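Local coordinates for protein rRNA N-glycosidase (Bougainvillea spectabilis, PDB 3CTK) that belongs to the plant ribosome-inactivating protein family, at residues Q75-K89 with L98-G112. Residues are numbered along the deposited sequence; the frame is centred on the assembly and turned at random.
Sequences QDKWDGKDRAVFLDK and LFPGVTNRVTLTFDG
Ala84, Phe86 and Asp88 pair through their backbones with 104-110, the parallel pairing of a beta-alpha-beta unit in which helix 92-97 links strand 81-88 to edge strand 105-108 of the mixed sheet. Ala84 N donates to Asn104 O and Val106 N to Ala84 O (2.7 Å). Phe86 N and O then bond Val106 O and Leu108 N. At the corner formed by Thr109 and Phe110, Asp88 N still reaches Phe110 O.

On the face carrying Ala84 and Phe86, the Phe99 ring takes Gln75 CB over one face, a CH-pi contact 3.8 Å from the centroid. Ala84 CB touches Phe99 CD1 at 3.7 Å. Phe86 CZ, at its ring edge, lies 3.4 Å from Arg105 NH2. On the other face, Val85 CG1 packs on Leu108 CD1, and helix 149-168 covers Leu108.

Beside Asn104, Arg83 grips Asp76 side-on through NE and NH2, and Trp78 CB lies over its guanidinium. Water 3 joins Arg83 NH1 to Asn104 ND2.

Arg105, bent at chi3 (79°), turns its guanidinium back to the end of helix 92-97 and the loop after it. NH2 bonds Leu98 O and Thr95 O. Arg105 NH1 donates to Phe99 O and, on an in-plane lone pair, to Val102 O at 3.0 Å.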
loop_
_atom_site.group_PDB
_atom_site.type_symbol
_atom_site.label_atom_id
_atom_site.label_comp_id
_atom_site.label_asym_id
_atom_site.label_seq_id
_atom_site.Cartn_x
_atom_site.Cartn_y
_atom_site.Cartn_z
ATOM N N GLN A 75 -10.556 4.624 9.282
ATOM C CA GLN A 75 -11.450 5.231 10.251
ATOM C C GLN A 75 -11.122 6.716 10.312
ATOM O O GLN A 75 -9.961 7.098 10.474
ATOM C CB GLN A 75 -11.259 4.604 11.632
ATOM C CG GLN A 75 -12.162 5.191 12.712
ATOM C CD GLN A 75 -11.835 4.658 14.091
ATOM O OE1 GLN A 75 -12.226 3.549 14.453
ATOM N NE2 GLN A 75 -11.098 5.445 14.867
ATOM N N ASP A 76 -12.138 7.551 10.146
ATOM C CA ASP A 76 -11.942 8.991 10.222
ATOM C C ASP A 76 -12.980 9.514 11.208
ATOM O O ASP A 76 -13.353 8.799 12.144
ATOM C CB ASP A 76 -12.080 9.640 8.831
ATOM C CG ASP A 76 -13.515 9.696 8.327
ATOM O OD1 ASP A 76 -14.321 8.797 8.644
ATOM O OD2 ASP A 76 -13.826 10.649 7.582
ATOM N N LYS A 77 -13.439 10.745 11.024
ATOM C CA LYS A 77 -14.435 11.293 11.935
ATOM C C LYS A 77 -15.620 11.900 11.200
ATOM O O LYS A 77 -15.502 12.339 10.059
ATOM C CB LYS A 77 -13.808 12.367 12.830
ATOM C CG LYS A 77 -12.491 11.966 13.466
ATOM C CD LYS A 77 -12.511 12.156 14.971
ATOM C CE LYS A 77 -12.575 10.824 15.692
ATOM N NZ LYS A 77 -12.573 10.984 17.172
ATOM N N TRP A 78 -16.770 11.889 11.860
ATOM C CA TRP A 78 -17.981 12.492 11.321
ATOM C C TRP A 78 -18.854 12.923 12.486
ATOM O O TRP A 78 -19.216 12.113 13.336
ATOM C CB TRP A 78 -18.776 11.535 10.429
ATOM C CG TRP A 78 -20.151 12.086 10.134
ATOM C CD1 TRP A 78 -21.318 11.769 10.773
ATOM C CD2 TRP A 78 -20.475 13.142 9.215
ATOM N NE1 TRP A 78 -22.344 12.565 10.317
ATOM C CE2 TRP A 78 -21.856 13.415 9.361
ATOM C CE3 TRP A 78 -19.733 13.885 8.287
ATOM C CZ2 TRP A 78 -22.510 14.401 8.614
ATOM C CZ3 TRP A 78 -20.386 14.870 7.541
ATOM C CH2 TRP A 78 -21.763 15.116 7.712
ATOM N N ASP A 79 -19.174 14.211 12.523
ATOM C CA ASP A 79 -20.010 14.765 13.579
ATOM C C ASP A 79 -19.407 14.517 14.961
ATOM O O ASP A 79 -20.122 14.240 15.923
ATOM C CB ASP A 79 -21.415 14.157 13.499
ATOM C CG ASP A 79 -22.398 14.838 14.425
ATOM O OD1 ASP A 79 -22.508 16.080 14.356
ATOM O OD2 ASP A 79 -23.063 14.136 15.216
ATOM N N GLY A 80 -18.084 14.612 15.046
ATOM C CA GLY A 80 -17.404 14.418 16.316
ATOM C C GLY A 80 -17.253 12.980 16.770
ATOM O O GLY A 80 -16.733 12.722 17.858
ATOM N N LYS A 81 -17.702 12.038 15.949
ATOM C CA LYS A 81 -17.599 10.629 16.299
ATOM C C LYS A 81 -16.845 9.843 15.231
ATOM O O LYS A 81 -16.723 10.288 14.090
ATOM C CB LYS A 81 -18.993 10.036 16.495
ATOM C CG LYS A 81 -19.767 10.663 17.648
ATOM C CD LYS A 81 -21.017 9.863 17.977
ATOM C CE LYS A 81 -20.679 8.392 18.144
ATOM N NZ LYS A 81 -19.503 8.220 19.050
ATOM N N ASP A 82 -16.336 8.674 15.607
ATOM C CA ASP A 82 -15.595 7.853 14.657
ATOM C C ASP A 82 -16.505 7.338 13.554
ATOM O O ASP A 82 -17.712 7.184 13.741
ATOM C CB ASP A 82 -14.943 6.657 15.357
ATOM C CG ASP A 82 -13.868 7.068 16.344
ATOM O OD1 ASP A 82 -13.139 8.045 16.067
ATOM O OD2 ASP A 82 -13.737 6.397 17.389
ATOM N N ARG A 83 -15.910 7.082 12.397
ATOM C CA ARG A 83 -16.639 6.554 11.252
ATOM C C ARG A 83 -15.734 5.549 10.559
ATOM O O ARG A 83 -14.577 5.858 10.257
ATOM C CB ARG A 83 -17.010 7.666 10.263
ATOM C CG ARG A 83 -17.579 7.123 8.944
ATOM C CD ARG A 83 -18.128 8.228 8.052
ATOM N NE ARG A 83 -17.121 9.237 7.742
ATOM C CZ ARG A 83 -17.369 10.356 7.067
ATOM N NH1 ARG A 83 -18.598 10.609 6.632
ATOM N NH2 ARG A 83 -16.390 11.222 6.828
ATOM N N ALA A 84 -16.257 4.348 10.325
ATOM C CA ALA A 84 -15.497 3.297 9.656
ATOM C C ALA A 84 -15.923 3.250 8.199
ATOM O O ALA A 84 -17.114 3.194 7.891
ATOM C CB ALA A 84 -15.757 1.946 10.316
ATOM N N VAL A 85 -14.946 3.287 7.302
ATOM C CA VAL A 85 -15.227 3.252 5.877
ATOM C C VAL A 85 -14.503 2.052 5.286
ATOM O O VAL A 85 -13.279 1.938 5.388
ATOM C CB VAL A 85 -14.738 4.549 5.193
ATOM C CG1 VAL A 85 -15.049 4.516 3.702
ATOM C CG2 VAL A 85 -15.398 5.754 5.859
ATOM N N PHE A 86 -15.262 1.151 4.670
ATOM C CA PHE A 86 -14.674 -0.046 4.083
ATOM C C PHE A 86 -14.857 -0.136 2.580
ATOM O O PHE A 86 -15.877 0.282 2.039
ATOM C CB PHE A 86 -15.292 -1.310 4.689
ATOM C CG PHE A 86 -15.024 -1.488 6.156
ATOM C CD1 PHE A 86 -16.005 -1.187 7.095
ATOM C CD2 PHE A 86 -13.801 -1.993 6.596
ATOM C CE1 PHE A 86 -15.775 -1.389 8.455
ATOM C CE2 PHE A 86 -13.560 -2.198 7.954
ATOM C CZ PHE A 86 -14.550 -1.896 8.885
ATOM N N LEU A 87 -13.859 -0.700 1.912
ATOM C CA LEU A 87 -13.939 -0.914 0.477
ATOM C C LEU A 87 -14.859 -2.121 0.326
ATOM O O LEU A 87 -15.041 -2.887 1.275
ATOM C CB LEU A 87 -12.552 -1.241 -0.087
ATOM C CG LEU A 87 -11.598 -0.056 -0.226
ATOM C CD1 LEU A 87 -10.157 -0.548 -0.309
ATOM C CD2 LEU A 87 -11.982 0.742 -1.467
ATOM N N ASP A 88 -15.453 -2.293 -0.849
ATOM C CA ASP A 88 -16.331 -3.432 -1.070
ATOM C C ASP A 88 -15.466 -4.671 -1.293
ATOM O O ASP A 88 -14.292 -4.568 -1.658
ATOM C CB ASP A 88 -17.229 -3.172 -2.291
ATOM C CG ASP A 88 -18.305 -4.236 -2.475
ATOM O OD1 ASP A 88 -18.800 -4.785 -1.464
ATOM O OD2 ASP A 88 -18.673 -4.508 -3.639
ATOM N N LYS A 89 -16.039 -5.841 -1.033
ATOM C CA LYS A 89 -15.343 -7.109 -1.240
ATOM C C LYS A 89 -14.124 -7.382 -0.355
ATOM O O LYS A 89 -13.220 -8.112 -0.765
ATOM C CB LYS A 89 -14.920 -7.231 -2.708
ATOM C CG LYS A 89 -16.010 -6.883 -3.710
ATOM C CD LYS A 89 -17.243 -7.755 -3.541
ATOM C CE LYS A 89 -18.290 -7.422 -4.600
ATOM N NZ LYS A 89 -19.542 -8.209 -4.416
ATOM N N LEU A 98 -12.525 -5.073 12.644
ATOM C CA LEU A 98 -11.869 -3.768 12.659
ATOM C C LEU A 98 -12.740 -2.680 13.266
ATOM O O LEU A 98 -13.967 -2.723 13.160
ATOM C CB LEU A 98 -11.461 -3.344 11.242
ATOM C CG LEU A 98 -10.209 -4.019 10.677
ATOM C CD1 LEU A 98 -10.051 -3.664 9.207
ATOM C CD2 LEU A 98 -8.988 -3.581 11.485
ATOM N N PHE A 99 -12.089 -1.711 13.906
ATOM C CA PHE A 99 -12.772 -0.567 14.510
ATOM C C PHE A 99 -13.985 -1.000 15.329
ATOM O O PHE A 99 -15.109 -0.560 15.087
ATOM C CB PHE A 99 -13.190 0.390 13.398
ATOM C CG PHE A 99 -12.108 0.630 12.373
ATOM C CD1 PHE A 99 -12.390 0.547 11.013
ATOM C CD2 PHE A 99 -10.809 0.935 12.772
ATOM C CE1 PHE A 99 -11.389 0.766 10.058
ATOM C CE2 PHE A 99 -9.803 1.156 11.825
ATOM C CZ PHE A 99 -10.099 1.070 10.467
ATOM N N PRO A 100 -13.761 -1.857 16.334
ATOM C CA PRO A 100 -14.845 -2.353 17.186
ATOM C C PRO A 100 -15.645 -1.261 17.890
ATOM O O PRO A 100 -15.085 -0.291 18.398
ATOM C CB PRO A 100 -14.116 -3.268 18.167
ATOM C CG PRO A 100 -12.770 -2.609 18.298
ATOM C CD PRO A 100 -12.446 -2.262 16.862
ATOM N N GLY A 101 -16.963 -1.422 17.901
ATOM C CA GLY A 101 -17.818 -0.459 18.565
ATOM C C GLY A 101 -18.238 0.743 17.745
ATOM O O GLY A 101 -19.179 1.437 18.119
ATOM N N VAL A 102 -17.545 1.007 16.639
ATOM C CA VAL A 102 -17.887 2.144 15.783
ATOM C C VAL A 102 -19.148 1.772 14.997
ATOM O O VAL A 102 -19.127 0.845 14.187
ATOM C CB VAL A 102 -16.723 2.468 14.810
ATOM C CG1 VAL A 102 -17.096 3.641 13.905
ATOM C CG2 VAL A 102 -15.463 2.795 15.615
ATOM N N THR A 103 -20.244 2.493 15.240
ATOM C CA THR A 103 -21.512 2.191 14.582
ATOM C C THR A 103 -21.747 2.821 13.214
ATOM O O THR A 103 -22.542 2.303 12.426
ATOM C CB THR A 103 -22.702 2.538 15.497
ATOM O OG1 THR A 103 -22.674 3.933 15.817
ATOM C CG2 THR A 103 -22.626 1.725 16.782
ATOM N N ASN A 104 -21.083 3.939 12.933
ATOM C CA ASN A 104 -21.222 4.581 11.631
ATOM C C ASN A 104 -20.243 3.821 10.745
ATOM O O ASN A 104 -19.064 4.163 10.688
ATOM C CB ASN A 104 -20.815 6.061 11.694
ATOM C CG ASN A 104 -21.022 6.782 10.366
ATOM O OD1 ASN A 104 -21.240 6.150 9.330
ATOM N ND2 ASN A 104 -20.946 8.111 10.393
ATOM N N ARG A 105 -20.734 2.780 10.081
ATOM C CA ARG A 105 -19.898 1.952 9.216
ATOM C C ARG A 105 -20.395 2.048 7.778
ATOM O O ARG A 105 -21.559 1.776 7.483
ATOM C CB ARG A 105 -19.926 0.499 9.703
ATOM C CG ARG A 105 -19.592 0.355 11.191
ATOM C CD ARG A 105 -19.707 -1.089 11.687
ATOM N NE ARG A 105 -18.553 -1.926 11.347
ATOM C CZ ARG A 105 -17.370 -1.872 11.959
ATOM N NH1 ARG A 105 -17.161 -1.012 12.951
ATOM N NH2 ARG A 105 -16.395 -2.695 11.587
ATOM N N VAL A 106 -19.498 2.442 6.888
ATOM C CA VAL A 106 -19.837 2.619 5.487
ATOM C C VAL A 106 -19.191 1.572 4.593
ATOM O O VAL A 106 -17.992 1.328 4.678
ATOM C CB VAL A 106 -19.391 4.025 5.000
ATOM C CG1 VAL A 106 -19.634 4.175 3.500
ATOM C CG2 VAL A 106 -20.141 5.102 5.772
ATOM N N THR A 107 -19.999 0.939 3.751
ATOM C CA THR A 107 -19.484 -0.032 2.804
ATOM C C THR A 107 -19.580 0.668 1.460
ATOM O O THR A 107 -20.680 0.945 0.977
ATOM C CB THR A 107 -20.316 -1.338 2.775
ATOM O OG1 THR A 107 -21.716 -1.027 2.811
ATOM C CG2 THR A 107 -19.952 -2.224 3.957
ATOM N N LEU A 108 -18.424 0.984 0.882
ATOM C CA LEU A 108 -18.359 1.668 -0.405
ATOM C C LEU A 108 -18.870 0.757 -1.522
ATOM O O LEU A 108 -18.927 -0.463 -1.364
ATOM C CB LEU A 108 -16.917 2.109 -0.683
ATOM C CG LEU A 108 -16.345 3.097 0.346
ATOM C CD1 LEU A 108 -14.839 3.256 0.160
ATOM C CD2 LEU A 108 -17.060 4.437 0.205
ATOM N N THR A 109 -19.242 1.354 -2.649
ATOM C CA THR A 109 -19.763 0.585 -3.770
ATOM C C THR A 109 -18.673 0.002 -4.662
ATOM O O THR A 109 -18.960 -0.810 -5.541
ATOM C CB THR A 109 -20.720 1.434 -4.635
ATOM O OG1 THR A 109 -20.027 2.584 -5.135
ATOM C CG2 THR A 109 -21.925 1.884 -3.812
ATOM N N PHE A 110 -17.429 0.415 -4.438
ATOM C CA PHE A 110 -16.305 -0.084 -5.226
ATOM C C PHE A 110 -15.287 -0.830 -4.362
ATOM O O PHE A 110 -15.184 -0.585 -3.157
ATOM C CB PHE A 110 -15.623 1.074 -5.981
ATOM C CG PHE A 110 -15.215 2.235 -5.106
ATOM C CD1 PHE A 110 -14.015 2.215 -4.400
ATOM C CD2 PHE A 110 -16.029 3.361 -5.005
ATOM C CE1 PHE A 110 -13.630 3.306 -3.606
ATOM C CE2 PHE A 110 -15.653 4.455 -4.217
ATOM C CZ PHE A 110 -14.452 4.427 -3.517
ATOM N N ASP A 111 -14.549 -1.755 -4.975
ATOM C CA ASP A 111 -13.540 -2.510 -4.240
ATOM C C ASP A 111 -12.171 -1.847 -4.377
ATOM O O ASP A 111 -12.044 -0.798 -5.015
ATOM C CB ASP A 111 -13.501 -3.973 -4.715
ATOM C CG ASP A 111 -12.985 -4.130 -6.135
ATOM O OD1 ASP A 111 -13.329 -5.148 -6.773
ATOM O OD2 ASP A 111 -12.229 -3.263 -6.611
ATOM N N GLY A 112 -11.151 -2.461 -3.785
ATOM C CA GLY A 112 -9.819 -1.884 -3.819
ATOM C C GLY A 112 -8.912 -2.155 -5.006
ATOM O O GLY A 112 -7.738 -1.784 -4.972
HETATM O O HOH W 1 -19.577 9.210 12.950
HETATM O O HOH W 2 -19.871 5.914 15.020
HETATM O O HOH W 3 -21.228 9.363 7.491
HETATM O O HOH W 4 -11.422 -4.566 -1.720
HETATM O O HOH W 5 -18.209 -3.480 -5.953
#